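Local coordinates for putative lipoprotein YerB (Bacillus subtilis, PDB 2PSB), which is of unknown function but is a putative membrane lipoprotein that interacts with PcrA, an interaction not essential for viability or repair of UV-induced lesions, at residues K42-S47 with S211-I216; E57-A60 with I64-F67; V101-S106 with H141-S146; A117-N122 with K157-K162. All coordinates share one frame; numbering follows the deposited sequence.

Contact 1: K42-S47 with S211-I216; sequences KARPQS and SSDGVI
Arg44 reaches across from the loop 42-47 to the tight turn of 211-216 and meets Asp213 in a salt bridge, NH1 to OD2 at 2.7 Å. The two side chains cross at about a right angle, yet their flat ends are only moderately twisted, with the guanidinium and carboxylate planes 29° apart. On the arginine side the bond is nearly ideal: OD2 lies in the guanidinium plane and the N-H points at it at 169°. On the aspartate side OD2 is approached from its anti side and somewhat out of the carboxylate plane. A single N-H, that of Arg44 NH1, reaches Asp213 OD2; OD1 is engaged by Leu196 N. Arg44 runs extended from CG to NE, which carries the guanidinium the full distance to the turn. Ser212 lies over one guanidinium face, its CB 4.0 Å from Arg44 NH1 and displaced toward the rim. A water bound by Ser212 O at 2.7 Å adds a weak link to Arg44 NH1. The turn itself, Ser212 to Val215, is type I', with Gly214 at a positive phi that suits glycine. Arg44 NH2 is held in turn by Asn39 O, fixing both ends of the bridge. The contact thus ties the loop between strands 33-37 and 54-59 to the hairpin of strands 207-212 and 215-219, beside strand 196-202.

Contact 2: E57-A60 with I64-F67; sequences EALA and ITRF
The Phe67 ring takes Glu57 at its edge: the glutamate CG lies in the ring plane, 3.5 Å from CE2, and the carboxylate stands almost perpendicular to the ring at 88°. The other flat group, the Arg66 guanidinium, has the methyl of Ala60 over one face, with CB 3.2 Å from NH1. These side chains belong to a beta hairpin made by strands 54-59 and 65-71. Glu57 and Phe67 form a non-hydrogen-bonded pair whose side chains run alongside each other on one face of the sheet, while Ala58 and Arg66 form a hydrogen-bonded pair on the other face.

With CG anti to the backbone N (chi1 177°) and the chain extended beyond it, Glu57 passes the phenyl edge and delivers OE1 to Thr65. Thr65 OG1 donates to the anti lone pair of Glu57 OE1 at 2.8 Å. The same threonine hydroxyl also bonds Asn39 ND2, and Glu57 OE2 makes a salt bridge with Arg210, so the buried carboxylate has partners on both oxygens; the nearby Arg210 would be expected to favour the charged form of the carboxylate. Trp294 meets Phe67 edge-to-face. A leucine in place of Glu57 would probably leave the charge of Arg210 without this mate and the Thr65 hydroxyl without its acceptor. Toward the hairpin turn, Leu59 CD2 packs on Thr65 CG2, and beyond the strand ends the hairpin is still tied by the hydrogen bond from Ala60 N to Ile64 O, 2.9 Å long.

Contact 3: V101-S106 with H141-S146; sequences VHHGWS and HNSYTS
His103 ND1 and Ser143 OG meet in a short hydrogen bond of 2.7 Å, with the hydroxyl lying at the imidazole edge, in the plane of the ring. The bond is somewhat bent, at 140°, and Ser143 OG also comes within 3.2 Å of His103 CE1. Ser143 holds OG anti to its own N (chi1 173°) and His103 places CG similarly; the two side chains together span the 8.2 Å between His103 CA and Ser143 CA. Two residues earlier, on strand 99-102, Val101 CG1 approaches Thr145 CG2 at 4.4 Å, a looser apolar touch, while the Thr145 hydroxyl is taken by Leu130 O.

Further out, Phe131 packs edge-to-face on the His103 ring and also touches Ser143, and Arg133 borders both residues. Main-chain bonding of His103 to Arg83 holds the segment where the strand ends. An alanine at His103 would probably strip the Ser143 hydroxyl of its imidazole partner and open a gap beside Phe131. Since ND1 and OG can each give or accept the proton, one polar bond, with the Val101-Thr145 touch beside it, links strand 99-102 and the loop just after it to the small antiparallel sheet of strands 78-79, 143-146 and 132-133.

Contact 4: A117-N122 with K157-K162; sequences AADYMN and KGYKLK
Asp119 lays its CB over one face of the Tyr159 ring, a CH-pi contact with CB 3.5 Å from the ring centroid and 15° off the normal. The two side chains slide past each other in opposite directions, and the carboxylate is inclined 36° to the ring, bringing Asp119 OD1 to 3.1 Å from Tyr159 CE1. Lys157 CB covers the opposite face, so the phenol is sandwiched between Asp119 and Lys157. At its far end Tyr159 OH donates to Tyr120 O at 2.9 Å, lying in the carbonyl plane on a lone pair and thereby pinning the hydroxyl end of the ring to the first residue of strand 120-122.

The aspartate is also gripped from its polar end. Lys160 crosses it at about a right angle, and Lys160 NZ forms a salt bridge to Asp119 OD2 at 2.7 Å, coming from above the carboxylate plane instead of within it. Bends at chi2 and chi4 fold the lysine chain back toward Asp119. Arg31 makes a second salt bridge to the same OD2, so two cations probably stabilise the negative charge on this partly exposed group. Gly158, with positive phi, is where the chain leaves the helix. The loop that follows helix 147-157 thus packs against the residues entering strand 120-122 through a Tyr-Asp CH-pi contact and an Asp-Lys-Arg charge cluster, at the surface of the DUF3048 N-terminal region.

In the fold
Contact 2 closes before contacts 3 and 4 open, and these two interleave; all three lie inside the loop closed by contact 1 and within the DUF3048 N-terminal range. Contact 1 alone reaches into the C-terminal range, so it joins the two regions. It touches contact 2, through Gln46 and Phe67, with centres 13 Å apart, and contact 3, through Lys42 with His141 and Ser47 with Tyr144. Contacts 3 and 4 have centres 15 Å apart and meet where strands 99-102 and 120-122 run side by side. Contact 4 lies farthest out, its centre 29 Å from that of contact 1, near the end of helix 147-157.

Contact 1: K42-S47 with S211-I216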
loop_
_atom_site.group_PDB
_atom_site.type_symbol
_atom_site.label_atom_id
_atom_site.label_comp_id
_atom_site.label_asym_id
_atom_site.label_seq_id
_atom_site.Cartn_x
_atom_site.Cartn_y
_atom_site.Cartn_z
ATOM N N LYS A 42 -10.622 11.903 -7.636
ATOM C CA LYS A 42 -11.680 11.305 -8.452
ATOM C C LYS A 42 -11.753 9.781 -8.422
ATOM O O LYS A 42 -12.712 9.193 -8.919
ATOM C CB LYS A 42 -11.545 11.764 -9.913
ATOM C CG LYS A 42 -12.230 13.099 -10.247
ATOM C CD LYS A 42 -13.728 13.031 -9.965
ATOM C CE LYS A 42 -14.459 14.314 -10.359
ATOM N NZ LYS A 42 -14.643 14.436 -11.834
ATOM N N ALA A 43 -10.751 9.140 -7.829
ATOM C CA ALA A 43 -10.716 7.681 -7.766
ATOM C C ALA A 43 -11.309 7.124 -6.470
ATOM O O ALA A 43 -11.426 5.909 -6.303
ATOM C CB ALA A 43 -9.276 7.194 -7.921
ATOM N N ARG A 44 -11.693 8.017 -5.564
ATOM C CA ARG A 44 -12.240 7.628 -4.262
ATOM C C ARG A 44 -13.753 7.574 -4.285
ATOM O O ARG A 44 -14.393 8.408 -4.911
ATOM C CB ARG A 44 -11.776 8.633 -3.212
ATOM C CG ARG A 44 -10.291 8.952 -3.300
ATOM C CD ARG A 44 -9.933 10.157 -2.444
ATOM N NE ARG A 44 -8.543 10.543 -2.643
ATOM C CZ ARG A 44 -8.013 11.692 -2.247
ATOM N NH1 ARG A 44 -8.758 12.595 -1.620
ATOM N NH2 ARG A 44 -6.733 11.937 -2.479
ATOM N N PRO A 45 -14.348 6.572 -3.618
ATOM C CA PRO A 45 -13.659 5.518 -2.867
ATOM C C PRO A 45 -13.190 4.408 -3.814
ATOM O O PRO A 45 -13.828 4.149 -4.822
ATOM C CB PRO A 45 -14.738 5.037 -1.903
ATOM C CG PRO A 45 -15.960 5.101 -2.758
ATOM C CD PRO A 45 -15.812 6.433 -3.474
ATOM N N GLN A 46 -12.078 3.763 -3.476
ATOM C CA GLN A 46 -11.538 2.693 -4.290
ATOM C C GLN A 46 -12.220 1.375 -3.946
ATOM O O GLN A 46 -13.042 1.314 -3.021
ATOM C CB GLN A 46 -10.030 2.582 -4.062
ATOM C CG GLN A 46 -9.248 3.855 -4.431
ATOM C CD GLN A 46 -9.067 4.816 -3.257
ATOM O OE1 GLN A 46 -9.901 4.878 -2.345
ATOM N NE2 GLN A 46 -7.982 5.583 -3.287
ATOM N N SER A 47 -11.883 0.322 -4.688
ATOM C CA SER A 47 -12.447 -1.004 -4.455
ATOM C C SER A 47 -11.398 -1.998 -3.942
ATOM O O SER A 47 -10.277 -2.055 -4.467
ATOM C CB SER A 47 -13.054 -1.556 -5.745
ATOM O OG SER A 47 -14.175 -0.787 -6.158
ATOM N N SER A 211 -9.282 8.865 6.872
ATOM C CA SER A 211 -10.049 9.830 6.107
ATOM C C SER A 211 -9.017 10.618 5.317
ATOM O O SER A 211 -7.868 10.762 5.740
ATOM C CB SER A 211 -10.838 10.779 7.015
ATOM O OG SER A 211 -9.966 11.713 7.623
ATOM N N SER A 212 -9.435 11.118 4.166
ATOM C CA SER A 212 -8.559 11.895 3.316
ATOM C C SER A 212 -9.354 13.129 2.929
ATOM O O SER A 212 -10.548 13.042 2.653
ATOM C CB SER A 212 -8.181 11.082 2.071
ATOM O OG SER A 212 -9.347 10.495 1.504
ATOM N N ASP A 213 -8.691 14.277 2.946
ATOM C CA ASP A 213 -9.326 15.540 2.596
ATOM C C ASP A 213 -10.695 15.781 3.240
ATOM O O ASP A 213 -11.534 16.468 2.665
ATOM C CB ASP A 213 -9.443 15.651 1.074
ATOM C CG ASP A 213 -8.088 15.652 0.381
ATOM O OD1 ASP A 213 -7.173 16.345 0.879
ATOM O OD2 ASP A 213 -7.939 14.971 -0.662
ATOM N N GLY A 214 -10.924 15.215 4.422
ATOM C CA GLY A 214 -12.192 15.424 5.104
ATOM C C GLY A 214 -13.265 14.355 4.973
ATOM O O GLY A 214 -14.329 14.464 5.588
ATOM N N VAL A 215 -13.004 13.317 4.187
ATOM C CA VAL A 215 -13.987 12.253 4.007
ATOM C C VAL A 215 -13.396 10.962 4.553
ATOM O O VAL A 215 -12.218 10.688 4.342
ATOM C CB VAL A 215 -14.330 12.062 2.509
ATOM C CG1 VAL A 215 -15.516 11.121 2.349
ATOM C CG2 VAL A 215 -14.623 13.413 1.869
ATOM N N ILE A 216 -14.197 10.167 5.260
ATOM C CA ILE A 216 -13.673 8.916 5.806
ATOM C C ILE A 216 -13.389 7.908 4.685
ATOM O O ILE A 216 -14.194 7.728 3.770
ATOM C CB ILE A 216 -14.641 8.287 6.838
ATOM C CG1 ILE A 216 -13.908 7.187 7.614
ATOM C CG2 ILE A 216 -15.878 7.732 6.136
ATOM C CD1 ILE A 216 -14.695 6.601 8.770
HETATM O O HOH W 1 -11.636 12.351 0.224
#

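Contact 2: E57-A60 with I64-F67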
loop_
_atom_site.group_PDB
_atom_site.type_symbol
_atom_site.label_atom_id
_atom_site.label_comp_id
_atom_site.label_asym_id
_atom_site.label_seq_id
_atom_site.Cartn_x
_atom_site.Cartn_y
_atom_site.Cartn_z
ATOM N N GLU A 57 1.117 4.194 0.995
ATOM C CA GLU A 57 0.816 5.444 0.321
ATOM C C GLU A 57 2.098 6.241 0.161
ATOM O O GLU A 57 2.912 6.313 1.079
ATOM C CB GLU A 57 -0.221 6.239 1.134
ATOM C CG GLU A 57 -0.577 7.618 0.577
ATOM C CD GLU A 57 -1.664 8.315 1.394
ATOM O OE1 GLU A 57 -2.257 9.280 0.870
ATOM O OE2 GLU A 57 -1.925 7.906 2.554
ATOM N N ALA A 58 2.276 6.831 -1.012
ATOM C CA ALA A 58 3.463 7.634 -1.285
ATOM C C ALA A 58 3.161 8.598 -2.415
ATOM O O ALA A 58 2.218 8.387 -3.192
ATOM C CB ALA A 58 4.665 6.734 -1.658
ATOM N N LEU A 59 3.950 9.669 -2.498
ATOM C CA LEU A 59 3.756 10.666 -3.544
ATOM C C LEU A 59 4.058 10.039 -4.882
ATOM O O LEU A 59 5.014 9.287 -5.019
ATOM C CB LEU A 59 4.676 11.881 -3.343
ATOM C CG LEU A 59 4.298 12.873 -2.233
ATOM C CD1 LEU A 59 5.401 13.890 -2.046
ATOM C CD2 LEU A 59 3.000 13.562 -2.590
ATOM N N ALA A 60 3.228 10.350 -5.868
ATOM C CA ALA A 60 3.407 9.837 -7.218
ATOM C C ALA A 60 3.370 11.008 -8.205
ATOM O O ALA A 60 4.409 11.575 -8.554
ATOM C CB ALA A 60 2.309 8.829 -7.542
ATOM N N ILE A 64 -0.080 14.516 -5.608
ATOM C CA ILE A 64 -1.057 13.455 -5.413
ATOM C C ILE A 64 -0.335 12.175 -5.006
ATOM O O ILE A 64 0.730 11.850 -5.544
ATOM C CB ILE A 64 -1.872 13.201 -6.705
ATOM C CG1 ILE A 64 -2.760 14.417 -7.007
ATOM C CG2 ILE A 64 -2.731 11.933 -6.565
ATOM C CD1 ILE A 64 -3.956 14.582 -6.069
ATOM N N THR A 65 -0.912 11.461 -4.042
ATOM C CA THR A 65 -0.328 10.216 -3.567
ATOM C C THR A 65 -0.994 9.031 -4.247
ATOM O O THR A 65 -2.067 9.152 -4.836
ATOM C CB THR A 65 -0.502 10.033 -2.059
ATOM O OG1 THR A 65 -1.890 10.070 -1.741
ATOM C CG2 THR A 65 0.227 11.111 -1.294
ATOM N N ARG A 66 -0.349 7.880 -4.141
ATOM C CA ARG A 66 -0.855 6.666 -4.755
ATOM C C ARG A 66 -0.584 5.508 -3.814
ATOM O O ARG A 66 0.375 5.540 -3.046
ATOM C CB ARG A 66 -0.163 6.446 -6.106
ATOM C CG ARG A 66 -0.632 5.225 -6.863
ATOM C CD ARG A 66 -0.865 5.579 -8.315
ATOM N NE ARG A 66 0.319 6.180 -8.906
ATOM C CZ ARG A 66 0.293 7.054 -9.910
ATOM N NH1 ARG A 66 1.429 7.546 -10.389
ATOM N NH2 ARG A 66 -0.860 7.456 -10.420
ATOM N N PHE A 67 -1.418 4.481 -3.903
ATOM C CA PHE A 67 -1.316 3.306 -3.043
ATOM C C PHE A 67 -0.761 2.055 -3.717
ATOM O O PHE A 67 -0.844 1.883 -4.941
ATOM C CB PHE A 67 -2.702 2.901 -2.529
ATOM C CG PHE A 67 -3.468 3.999 -1.840
ATOM C CD1 PHE A 67 -4.861 3.953 -1.805
ATOM C CD2 PHE A 67 -2.818 5.060 -1.232
ATOM C CE1 PHE A 67 -5.600 4.953 -1.174
ATOM C CE2 PHE A 67 -3.541 6.069 -0.601
ATOM C CZ PHE A 67 -4.938 6.016 -0.572
#

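Contact 3: V101-S106 with H141-S146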
loop_
_atom_site.group_PDB
_atom_site.type_symbol
_atom_site.label_atom_id
_atom_site.label_comp_id
_atom_site.label_asym_id
_atom_site.label_seq_id
_atom_site.Cartn_x
_atom_site.Cartn_y
_atom_site.Cartn_z
ATOM N N VAL A 101 0.556 -5.771 -10.095
ATOM C CA VAL A 101 -0.517 -5.344 -10.970
ATOM C C VAL A 101 -0.530 -3.823 -11.054
ATOM O O VAL A 101 -0.411 -3.137 -10.034
ATOM C CB VAL A 101 -1.869 -5.853 -10.460
ATOM C CG1 VAL A 101 -2.977 -5.504 -11.461
ATOM C CG2 VAL A 101 -1.792 -7.351 -10.253
ATOM N N HIS A 102 -0.655 -3.305 -12.272
ATOM C CA HIS A 102 -0.661 -1.865 -12.485
ATOM C C HIS A 102 -1.296 -1.484 -13.813
ATOM O O HIS A 102 -1.963 -2.294 -14.457
ATOM C CB HIS A 102 0.768 -1.325 -12.451
ATOM C CG HIS A 102 1.647 -1.891 -13.522
ATOM N ND1 HIS A 102 1.906 -3.239 -13.632
ATOM C CD2 HIS A 102 2.313 -1.295 -14.536
ATOM C CE1 HIS A 102 2.697 -3.450 -14.669
ATOM N NE2 HIS A 102 2.959 -2.287 -15.235
ATOM N N HIS A 103 -1.081 -0.239 -14.220
ATOM C CA HIS A 103 -1.628 0.243 -15.474
ATOM C C HIS A 103 -0.859 1.479 -15.910
ATOM O O HIS A 103 -1.152 2.603 -15.481
ATOM C CB HIS A 103 -3.111 0.567 -15.319
ATOM C CG HIS A 103 -3.849 0.632 -16.622
ATOM N ND1 HIS A 103 -5.223 0.630 -16.700
ATOM C CD2 HIS A 103 -3.400 0.672 -17.901
ATOM C CE1 HIS A 103 -5.591 0.659 -17.969
ATOM N NE2 HIS A 103 -4.504 0.684 -18.717
ATOM N N GLY A 104 0.122 1.255 -16.778
ATOM C CA GLY A 104 0.961 2.336 -17.250
ATOM C C GLY A 104 2.185 2.339 -16.363
ATOM O O GLY A 104 2.274 1.542 -15.424
ATOM N N TRP A 105 3.125 3.230 -16.641
ATOM C CA TRP A 105 4.344 3.305 -15.850
ATOM C C TRP A 105 5.232 4.487 -16.220
ATOM O O TRP A 105 5.026 5.150 -17.236
ATOM C CB TRP A 105 5.158 2.009 -16.003
ATOM C CG TRP A 105 5.269 1.492 -17.420
ATOM C CD1 TRP A 105 5.228 2.224 -18.575
ATOM C CD2 TRP A 105 5.471 0.128 -17.821
ATOM N NE1 TRP A 105 5.386 1.401 -19.670
ATOM C CE2 TRP A 105 5.535 0.110 -19.235
ATOM C CE3 TRP A 105 5.595 -1.082 -17.123
ATOM C CZ2 TRP A 105 5.729 -1.069 -19.961
ATOM C CZ3 TRP A 105 5.788 -2.259 -17.850
ATOM C CH2 TRP A 105 5.848 -2.241 -19.254
ATOM N N SER A 106 6.217 4.750 -15.374
ATOM C CA SER A 106 7.163 5.819 -15.630
ATOM C C SER A 106 8.305 5.162 -16.405
ATOM O O SER A 106 8.425 3.939 -16.426
ATOM C CB SER A 106 7.690 6.406 -14.317
ATOM O OG SER A 106 8.390 5.433 -13.564
ATOM N N HIS A 141 -9.419 7.208 -14.380
ATOM C CA HIS A 141 -9.743 6.825 -13.006
ATOM C C HIS A 141 -10.857 5.779 -13.031
ATOM O O HIS A 141 -11.530 5.541 -12.021
ATOM C CB HIS A 141 -10.223 8.049 -12.213
ATOM C CG HIS A 141 -9.274 9.209 -12.246
ATOM N ND1 HIS A 141 -7.970 9.116 -11.815
ATOM C CD2 HIS A 141 -9.439 10.487 -12.667
ATOM C CE1 HIS A 141 -7.367 10.282 -11.971
ATOM N NE2 HIS A 141 -8.238 11.131 -12.487
ATOM N N ASN A 142 -11.055 5.153 -14.186
ATOM C CA ASN A 142 -12.117 4.166 -14.321
ATOM C C ASN A 142 -11.613 2.764 -14.676
ATOM O O ASN A 142 -12.376 1.924 -15.127
ATOM C CB ASN A 142 -13.121 4.653 -15.371
ATOM C CG ASN A 142 -12.573 4.582 -16.796
ATOM O OD1 ASN A 142 -11.375 4.771 -17.040
ATOM N ND2 ASN A 142 -13.461 4.326 -17.745
ATOM N N SER A 143 -10.331 2.518 -14.434
ATOM C CA SER A 143 -9.710 1.237 -14.756
ATOM C C SER A 143 -9.620 0.224 -13.598
ATOM O O SER A 143 -8.905 0.442 -12.617
ATOM C CB SER A 143 -8.317 1.514 -15.332
ATOM O OG SER A 143 -7.601 0.314 -15.525
ATOM N N TYR A 144 -10.350 -0.882 -13.724
ATOM C CA TYR A 144 -10.363 -1.928 -12.702
ATOM C C TYR A 144 -10.063 -3.335 -13.230
ATOM O O TYR A 144 -10.068 -3.587 -14.432
ATOM C CB TYR A 144 -11.734 -2.028 -12.035
ATOM C CG TYR A 144 -12.217 -0.783 -11.343
ATOM C CD1 TYR A 144 -12.747 0.285 -12.070
ATOM C CD2 TYR A 144 -12.129 -0.664 -9.955
ATOM C CE1 TYR A 144 -13.179 1.444 -11.433
ATOM C CE2 TYR A 144 -12.555 0.484 -9.300
ATOM C CZ TYR A 144 -13.076 1.540 -10.046
ATOM O OH TYR A 144 -13.477 2.687 -9.411
ATOM N N THR A 145 -9.809 -4.241 -12.288
ATOM C CA THR A 145 -9.609 -5.654 -12.578
ATOM C C THR A 145 -10.156 -6.393 -11.366
ATOM O O THR A 145 -10.776 -5.776 -10.499
ATOM C CB THR A 145 -8.143 -6.050 -12.791
ATOM O OG1 THR A 145 -8.090 -7.436 -13.144
ATOM C CG2 THR A 145 -7.328 -5.834 -11.527
ATOM N N SER A 146 -9.928 -7.703 -11.300
ATOM C CA SER A 146 -10.422 -8.513 -10.191
ATOM C C SER A 146 -9.448 -9.639 -9.918
ATOM O O SER A 146 -8.641 -9.973 -10.777
ATOM C CB SER A 146 -11.793 -9.104 -10.539
ATOM O OG SER A 146 -11.683 -10.083 -11.566
#

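Contact 4: A117-N122 with K157-K162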
loop_
_atom_site.group_PDB
_atom_site.type_symbol
_atom_site.label_atom_id
_atom_site.label_comp_id
_atom_site.label_asym_id
_atom_site.label_seq_id
_atom_site.Cartn_x
_atom_site.Cartn_y
_atom_site.Cartn_z
ATOM N N ALA A 117 12.387 -7.352 -13.336
ATOM C CA ALA A 117 12.270 -7.012 -11.918
ATOM C C ALA A 117 11.159 -7.759 -11.193
ATOM O O ALA A 117 11.282 -8.036 -10.005
ATOM C CB ALA A 117 12.075 -5.506 -11.749
ATOM N N ALA A 118 10.082 -8.104 -11.894
ATOM C CA ALA A 118 8.981 -8.798 -11.239
ATOM C C ALA A 118 7.892 -9.294 -12.188
ATOM O O ALA A 118 7.725 -8.764 -13.289
ATOM C CB ALA A 118 8.361 -7.871 -10.193
ATOM N N ASP A 119 7.160 -10.321 -11.761
ATOM C CA ASP A 119 6.061 -10.841 -12.566
ATOM C C ASP A 119 4.982 -9.773 -12.512
ATOM O O ASP A 119 4.400 -9.538 -11.450
ATOM C CB ASP A 119 5.503 -12.144 -11.980
ATOM C CG ASP A 119 6.494 -13.288 -12.042
ATOM O OD1 ASP A 119 7.159 -13.438 -13.093
ATOM O OD2 ASP A 119 6.596 -14.041 -11.045
ATOM N N TYR A 120 4.716 -9.127 -13.644
ATOM C CA TYR A 120 3.716 -8.067 -13.671
ATOM C C TYR A 120 2.533 -8.273 -14.601
ATOM O O TYR A 120 2.510 -9.176 -15.442
ATOM C CB TYR A 120 4.371 -6.723 -14.001
ATOM C CG TYR A 120 5.026 -6.632 -15.369
ATOM C CD1 TYR A 120 6.251 -7.256 -15.624
ATOM C CD2 TYR A 120 4.452 -5.870 -16.391
ATOM C CE1 TYR A 120 6.890 -7.114 -16.863
ATOM C CE2 TYR A 120 5.081 -5.724 -17.628
ATOM C CZ TYR A 120 6.301 -6.344 -17.857
ATOM O OH TYR A 120 6.953 -6.168 -19.061
HETATM N N MSE A 121 1.542 -7.411 -14.416
HETATM C CA MSE A 121 0.323 -7.400 -15.207
HETATM C C MSE A 121 0.074 -5.921 -15.503
HETATM O O MSE A 121 -0.234 -5.138 -14.598
HETATM C CB MSE A 121 -0.838 -7.973 -14.402
HETATM C CG MSE A 121 -2.106 -8.134 -15.197
HETATM SE SE MSE A 121 -3.583 -8.498 -14.055
HETATM C CE MSE A 121 -2.989 -10.238 -13.471
ATOM N N ASN A 122 0.224 -5.548 -16.768
ATOM C CA ASN A 122 0.054 -4.168 -17.197
ATOM C C ASN A 122 -1.313 -3.953 -17.823
ATOM O O ASN A 122 -1.684 -4.620 -18.800
ATOM C CB ASN A 122 1.147 -3.796 -18.207
ATOM C CG ASN A 122 1.357 -2.297 -18.319
ATOM O OD1 ASN A 122 0.422 -1.509 -18.168
ATOM N ND2 ASN A 122 2.590 -1.897 -18.604
ATOM N N LYS A 157 0.616 -15.985 -18.481
ATOM C CA LYS A 157 2.033 -15.647 -18.398
ATOM C C LYS A 157 2.842 -16.703 -17.664
ATOM O O LYS A 157 4.054 -16.568 -17.502
ATOM C CB LYS A 157 2.226 -14.299 -17.692
ATOM C CG LYS A 157 2.352 -13.104 -18.618
ATOM C CD LYS A 157 1.021 -12.733 -19.247
ATOM C CE LYS A 157 1.162 -11.512 -20.152
ATOM N NZ LYS A 157 2.084 -11.747 -21.294
ATOM N N GLY A 158 2.169 -17.751 -17.208
ATOM C CA GLY A 158 2.854 -18.807 -16.486
ATOM C C GLY A 158 3.418 -18.334 -15.159
ATOM O O GLY A 158 4.497 -18.768 -14.738
ATOM N N TYR A 159 2.693 -17.427 -14.508
ATOM C CA TYR A 159 3.107 -16.899 -13.217
ATOM C C TYR A 159 2.630 -17.855 -12.144
ATOM O O TYR A 159 1.489 -18.324 -12.185
ATOM C CB TYR A 159 2.487 -15.517 -12.951
ATOM C CG TYR A 159 2.991 -14.395 -13.836
ATOM C CD1 TYR A 159 4.281 -14.419 -14.358
ATOM C CD2 TYR A 159 2.198 -13.274 -14.096
ATOM C CE1 TYR A 159 4.774 -13.362 -15.110
ATOM C CE2 TYR A 159 2.686 -12.203 -14.851
ATOM C CZ TYR A 159 3.979 -12.256 -15.354
ATOM O OH TYR A 159 4.498 -11.202 -16.087
ATOM N N LYS A 160 3.505 -18.156 -11.194
ATOM C CA LYS A 160 3.141 -19.036 -10.094
ATOM C C LYS A 160 2.161 -18.289 -9.191
ATOM O O LYS A 160 2.365 -17.116 -8.874
ATOM C CB LYS A 160 4.388 -19.447 -9.308
ATOM C CG LYS A 160 5.484 -18.406 -9.309
ATOM C CD LYS A 160 6.588 -18.780 -10.283
ATOM C CE LYS A 160 7.330 -17.542 -10.773
ATOM N NZ LYS A 160 6.440 -16.698 -11.616
ATOM N N LEU A 161 1.094 -18.969 -8.792
ATOM C CA LEU A 161 0.072 -18.371 -7.941
ATOM C C LEU A 161 0.223 -18.809 -6.498
ATOM O O LEU A 161 -0.397 -18.252 -5.603
ATOM C CB LEU A 161 -1.323 -18.756 -8.445
ATOM C CG LEU A 161 -1.804 -18.100 -9.743
ATOM C CD1 LEU A 161 -3.037 -18.815 -10.269
ATOM C CD2 LEU A 161 -2.110 -16.631 -9.470
ATOM N N LYS A 162 1.046 -19.822 -6.277
ATOM C CA LYS A 162 1.260 -20.322 -4.933
ATOM C C LYS A 162 2.712 -20.287 -4.555
ATOM O O LYS A 162 3.570 -20.690 -5.319
ATOM C CB LYS A 162 0.739 -21.757 -4.783
ATOM C CG LYS A 162 -0.769 -21.851 -4.660
ATOM C CD LYS A 162 -1.202 -23.233 -4.207
ATOM C CE LYS A 162 -2.718 -23.331 -4.144
ATOM N NZ LYS A 162 -3.322 -22.328 -3.213
#